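Local coordinates for protein putative acyl-CoA thioester hydrolase (Yersinia pestis KIM10+, PDB 5DM5) that probably hydrolyses the thioester bond of acyl-coenzyme A substrates, working as a hexamer of hot-dog-fold subunits, at residues L17-E21 with C86-C90; G62-T66 with A129-A133. All blocks are in the same frame, centred on the assembly; numbering follows the deposited sequence.

Interaction 1. Residues L17-E21 with C86-C90; sequences LPNGE and CYARC
Glu21 and Ala88 face each other as an antiparallel hydrogen-bonded pair, where strand 21-27 of the hot-dog sheet, outermost within the chain, starts against strand 83-93. Glu21 N gives its hydrogen to Ala88 O at 2.9 Å, and Ala88 N returns one to Glu21 O, also at 2.9 Å. The carbonyl of Glu21 is further approached by the CA-H of Tyr87, with CA 3.2 Å from Glu21 O. Before the pair the incoming chain turns across the strand. Gly20 has a positive phi (62°), and its O sits at the edge of the Tyr87 ring, in the ring plane. Pro18 lies over one face of that ring, CG 4.4 Å from Tyr87 CZ. Two residues further along the strand, the Asn19 amide stacks on the Arg89 guanidinium, the planes 11° apart and ND2 over its centre; a bend at chi3 (35°) brings the guanidinium back to lie flat against the amide. Further out, Gln55 of helix 43-60 makes a weak hydrogen bond to Ala88 O. Two directed backbone bonds thus fix Glu21 opposite Ala88, whereas the proline over the ring face and the stacked amide are less directional contacts.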
loop_
_atom_site.group_PDB
_atom_site.type_symbol
_atom_site.label_atom_id
_atom_site.label_comp_id
_atom_site.label_asym_id
_atom_site.label_seq_id
_atom_site.Cartn_x
_atom_site.Cartn_y
_atom_site.Cartn_z
ATOM N N LEU B 17 0.355 -32.014 3.693
ATOM C CA LEU B 17 1.223 -32.924 2.945
ATOM C C LEU B 17 2.689 -32.525 3.099
ATOM O O LEU B 17 3.512 -33.376 3.403
ATOM C CB LEU B 17 0.822 -33.005 1.463
ATOM C CG LEU B 17 -0.532 -33.660 1.115
ATOM C CD1 LEU B 17 -1.604 -33.466 2.181
ATOM C CD2 LEU B 17 -1.090 -33.193 -0.219
ATOM N N PRO B 18 3.022 -31.232 2.915
ATOM C CA PRO B 18 4.416 -30.829 3.103
ATOM C C PRO B 18 4.829 -30.859 4.559
ATOM O O PRO B 18 3.979 -30.978 5.429
ATOM C CB PRO B 18 4.442 -29.389 2.593
ATOM C CG PRO B 18 3.245 -29.235 1.789
ATOM C CD PRO B 18 2.222 -30.097 2.428
ATOM N N ASN B 19 6.110 -30.651 4.824
ATOM C CA ASN B 19 6.574 -30.716 6.189
ATOM C C ASN B 19 6.393 -29.364 6.837
ATOM O O ASN B 19 5.998 -28.416 6.185
ATOM C CB ASN B 19 8.027 -31.150 6.260
ATOM C CG ASN B 19 8.356 -31.816 7.572
ATOM O OD1 ASN B 19 7.727 -31.553 8.586
ATOM N ND2 ASN B 19 9.344 -32.692 7.556
ATOM N N GLY B 20 6.730 -29.285 8.118
ATOM C CA GLY B 20 6.581 -28.094 8.939
ATOM C C GLY B 20 5.181 -27.564 9.158
ATOM O O GLY B 20 4.205 -28.182 8.730
ATOM N N GLU B 21 5.098 -26.420 9.842
ATOM C CA GLU B 21 3.833 -25.781 10.192
ATOM C C GLU B 21 3.493 -24.666 9.228
ATOM O O GLU B 21 4.330 -23.813 8.977
ATOM C CB GLU B 21 3.907 -25.178 11.603
ATOM C CG GLU B 21 2.579 -24.603 12.093
ATOM C CD GLU B 21 2.700 -23.697 13.308
ATOM O OE1 GLU B 21 3.833 -23.314 13.676
ATOM O OE2 GLU B 21 1.643 -23.390 13.906
ATOM N N CYS B 86 3.573 -20.655 3.226
ATOM C CA CYS B 86 4.812 -20.840 4.010
ATOM C C CYS B 86 4.695 -21.921 5.060
ATOM O O CYS B 86 3.800 -21.893 5.877
ATOM C CB CYS B 86 5.252 -19.590 4.773
ATOM S SG CYS B 86 5.934 -18.223 3.883
ATOM N N TYR B 87 5.613 -22.869 5.037
ATOM C CA TYR B 87 5.682 -23.909 6.046
ATOM C C TYR B 87 7.033 -23.795 6.751
ATOM O O TYR B 87 8.074 -23.954 6.136
ATOM C CB TYR B 87 5.470 -25.296 5.425
ATOM C CG TYR B 87 4.070 -25.524 4.922
ATOM C CD1 TYR B 87 3.159 -26.251 5.673
ATOM C CD2 TYR B 87 3.649 -24.993 3.720
ATOM C CE1 TYR B 87 1.871 -26.458 5.238
ATOM C CE2 TYR B 87 2.348 -25.188 3.266
ATOM C CZ TYR B 87 1.463 -25.925 4.031
ATOM O OH TYR B 87 0.168 -26.127 3.594
ATOM N N ALA B 88 7.030 -23.526 8.042
ATOM C CA ALA B 88 8.279 -23.339 8.750
ATOM C C ALA B 88 8.544 -24.518 9.660
ATOM O O ALA B 88 7.620 -25.076 10.233
ATOM C CB ALA B 88 8.253 -22.065 9.529
ATOM N N ARG B 89 9.800 -24.935 9.749
ATOM C CA ARG B 89 10.174 -26.003 10.658
ATOM C C ARG B 89 11.371 -25.621 11.454
ATOM O O ARG B 89 12.428 -25.456 10.871
ATOM C CB ARG B 89 10.589 -27.251 9.907
ATOM C CG ARG B 89 9.737 -27.645 8.802
ATOM C CD ARG B 89 10.540 -28.444 7.841
ATOM N NE ARG B 89 11.532 -29.260 8.521
ATOM C CZ ARG B 89 12.466 -29.944 7.879
ATOM N NH1 ARG B 89 12.496 -29.934 6.554
ATOM N NH2 ARG B 89 13.352 -30.653 8.553
ATOM N N CYS B 90 11.266 -25.541 12.772
ATOM C CA CYS B 90 12.474 -25.303 13.553
ATOM C C CYS B 90 13.332 -26.558 13.481
ATOM O O CYS B 90 12.808 -27.662 13.334
ATOM C CB CYS B 90 12.176 -24.949 15.009
ATOM S SG CYS B 90 13.682 -24.630 15.973
#

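Interaction 2. Residues G62-T66 with A129-A133; sequences GRVVT and AVDDA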
loop_
_atom_site.group_PDB
_atom_site.type_symbol
_atom_site.label_atom_id
_atom_site.label_comp_id
_atom_site.label_asym_id
_atom_site.label_seq_id
_atom_site.Cartn_x
_atom_site.Cartn_y
_atom_site.Cartn_z
ATOM N N GLY B 62 8.801 -14.352 22.877
ATOM C CA GLY B 62 9.238 -12.977 22.906
ATOM C C GLY B 62 9.835 -12.568 21.592
ATOM O O GLY B 62 9.709 -13.261 20.596
ATOM N N ARG B 63 10.579 -11.477 21.626
ATOM C CA ARG B 63 11.117 -10.881 20.414
ATOM C C ARG B 63 12.269 -11.656 19.810
ATOM O O ARG B 63 13.110 -12.194 20.514
ATOM C CB ARG B 63 11.536 -9.421 20.697
ATOM C CG ARG B 63 10.347 -8.484 21.028
ATOM C CD ARG B 63 10.745 -7.066 21.517
ATOM N NE ARG B 63 9.605 -6.129 21.529
ATOM C CZ ARG B 63 8.620 -6.096 22.427
ATOM N NH1 ARG B 63 8.579 -6.972 23.420
ATOM N NH2 ARG B 63 7.650 -5.195 22.316
ATOM N N VAL B 64 12.258 -11.724 18.482
ATOM C CA VAL B 64 13.311 -12.349 17.706
ATOM C C VAL B 64 13.723 -11.400 16.590
ATOM O O VAL B 64 13.033 -10.425 16.305
ATOM C CB VAL B 64 12.875 -13.685 17.085
ATOM C CG1 VAL B 64 12.382 -14.634 18.151
ATOM C CG2 VAL B 64 11.794 -13.464 16.060
ATOM N N VAL B 65 14.836 -11.706 15.940
ATOM C CA VAL B 65 15.355 -10.898 14.852
ATOM C C VAL B 65 15.973 -11.827 13.794
ATOM O O VAL B 65 16.669 -12.779 14.145
ATOM C CB VAL B 65 16.389 -9.876 15.381
ATOM C CG1 VAL B 65 17.145 -9.233 14.248
ATOM C CG2 VAL B 65 15.711 -8.796 16.228
ATOM N N THR B 66 15.701 -11.599 12.512
ATOM C CA THR B 66 16.332 -12.436 11.498
ATOM C C THR B 66 17.796 -12.075 11.528
ATOM O O THR B 66 18.108 -10.891 11.560
ATOM C CB THR B 66 15.802 -12.205 10.059
ATOM O OG1 THR B 66 14.378 -12.053 10.056
ATOM C CG2 THR B 66 16.215 -13.372 9.145
ATOM N N ALA B 129 16.359 -14.820 19.647
ATOM C CA ALA B 129 15.567 -14.208 20.708
ATOM C C ALA B 129 16.375 -13.113 21.390
ATOM O O ALA B 129 17.433 -13.360 21.970
ATOM C CB ALA B 129 15.124 -15.229 21.700
ATOM N N VAL B 130 15.841 -11.901 21.314
ATOM C CA VAL B 130 16.459 -10.711 21.858
ATOM C C VAL B 130 15.501 -9.997 22.773
ATOM O O VAL B 130 14.309 -10.278 22.778
ATOM C CB VAL B 130 16.925 -9.702 20.764
ATOM C CG1 VAL B 130 17.890 -10.349 19.781
ATOM C CG2 VAL B 130 15.728 -9.088 20.039
ATOM N N ASP B 131 16.047 -9.107 23.585
ATOM C CA ASP B 131 15.250 -8.221 24.413
ATOM C C ASP B 131 14.831 -6.920 23.700
ATOM O O ASP B 131 15.068 -6.747 22.501
ATOM C CB ASP B 131 16.053 -7.875 25.656
ATOM C CG ASP B 131 17.472 -7.438 25.322
ATOM O OD1 ASP B 131 17.672 -6.762 24.294
ATOM O OD2 ASP B 131 18.394 -7.784 26.084
ATOM N N ASP B 132 14.216 -6.007 24.454
ATOM C CA ASP B 132 13.822 -4.690 23.943
ATOM C C ASP B 132 15.001 -3.804 23.644
ATOM O O ASP B 132 14.872 -2.779 22.984
ATOM C CB ASP B 132 12.880 -3.978 24.897
ATOM C CG ASP B 132 11.559 -4.670 24.999
ATOM O OD1 ASP B 132 11.412 -5.725 24.351
ATOM O OD2 ASP B 132 10.647 -4.130 25.655
ATOM N N ALA B 133 16.144 -4.165 24.193
ATOM C CA ALA B 133 17.360 -3.440 23.910
ATOM C C ALA B 133 18.130 -4.253 22.879
ATOM O O ALA B 133 19.358 -4.234 22.845
ATOM C CB ALA B 133 18.179 -3.225 25.166
#
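At one end of the hot-dog sheet, residues 62-66 lead into strand 64-74, outermost within the chain, and residues 129-133 leave its antiparallel neighbour, strand 118-129. One backbone bond joins them directly: Val130 N donates to Arg63 O at 2.9 Å, the N-H...O angle being 156°, with the donor lying above the carbonyl plane. The same oxygen receives a CA-H contact from Ala129, whose CA is 3.2 Å from Arg63 O. A third approach, a weak hydrogen bond, comes from Arg137, which also bonds Val130 O through NE and so links its loop to both segments.

Side chains close the contact on two flanks. Val65 and Val130 meet methyl to methyl, CG2 to CG2 at 3.8 Å, their side chains crossing at about a right angle; in Val65 this methyl is the branch anti to the carbonyl carbon. Val64 rests CG1 against Ala129 CA at 4.1 Å, with Ala56 and Ala60 of helix 43-60 touching Val64 and Ala129 respectively.

Farther along, Arg63 runs out extended from CG to NE past the loop and carries its guanidinium to Asp132. The carboxylate stands steeply to it, the planes 73° apart. Its oxygen OD1 lies well out of the guanidinium plane, so the salt bridge is one of charges alone, without an N-H aimed at it. The directed bonds of this arginine go elsewhere: NE donates to Asn36 OD1 of a neighbouring subunit, the third, which places the guanidinium at a subunit interface, and NH2 is also hydrogen-bonded outside the two segments. Asp132 OD1 sits over one face of the guanidinium, 3.2 Å from Arg63 NH1.

In the fold
Interactions 1 and 2 lie at the two outermost strands of the chain's five-stranded antiparallel sheet: 17-21 leads into strand 21-27, and 62-66 into strand 64-74 at the other margin. Across the sheet the order is 21-27, 83-93, 97-106, 118-129, 64-74, so strands 97-106 and 118-129 separate the two contacts. Their centres are about 22 Å apart and their nearest atoms about 10 Å, so they do not touch. Along the chain their segments alternate, and helix 43-60 touches both contacts. Arg63 of interaction 2 is hydrogen-bonded across a subunit interface, while interaction 1 meets another subunit only through a long, weak ion pair of Glu21 with Arg25 of the second subunit.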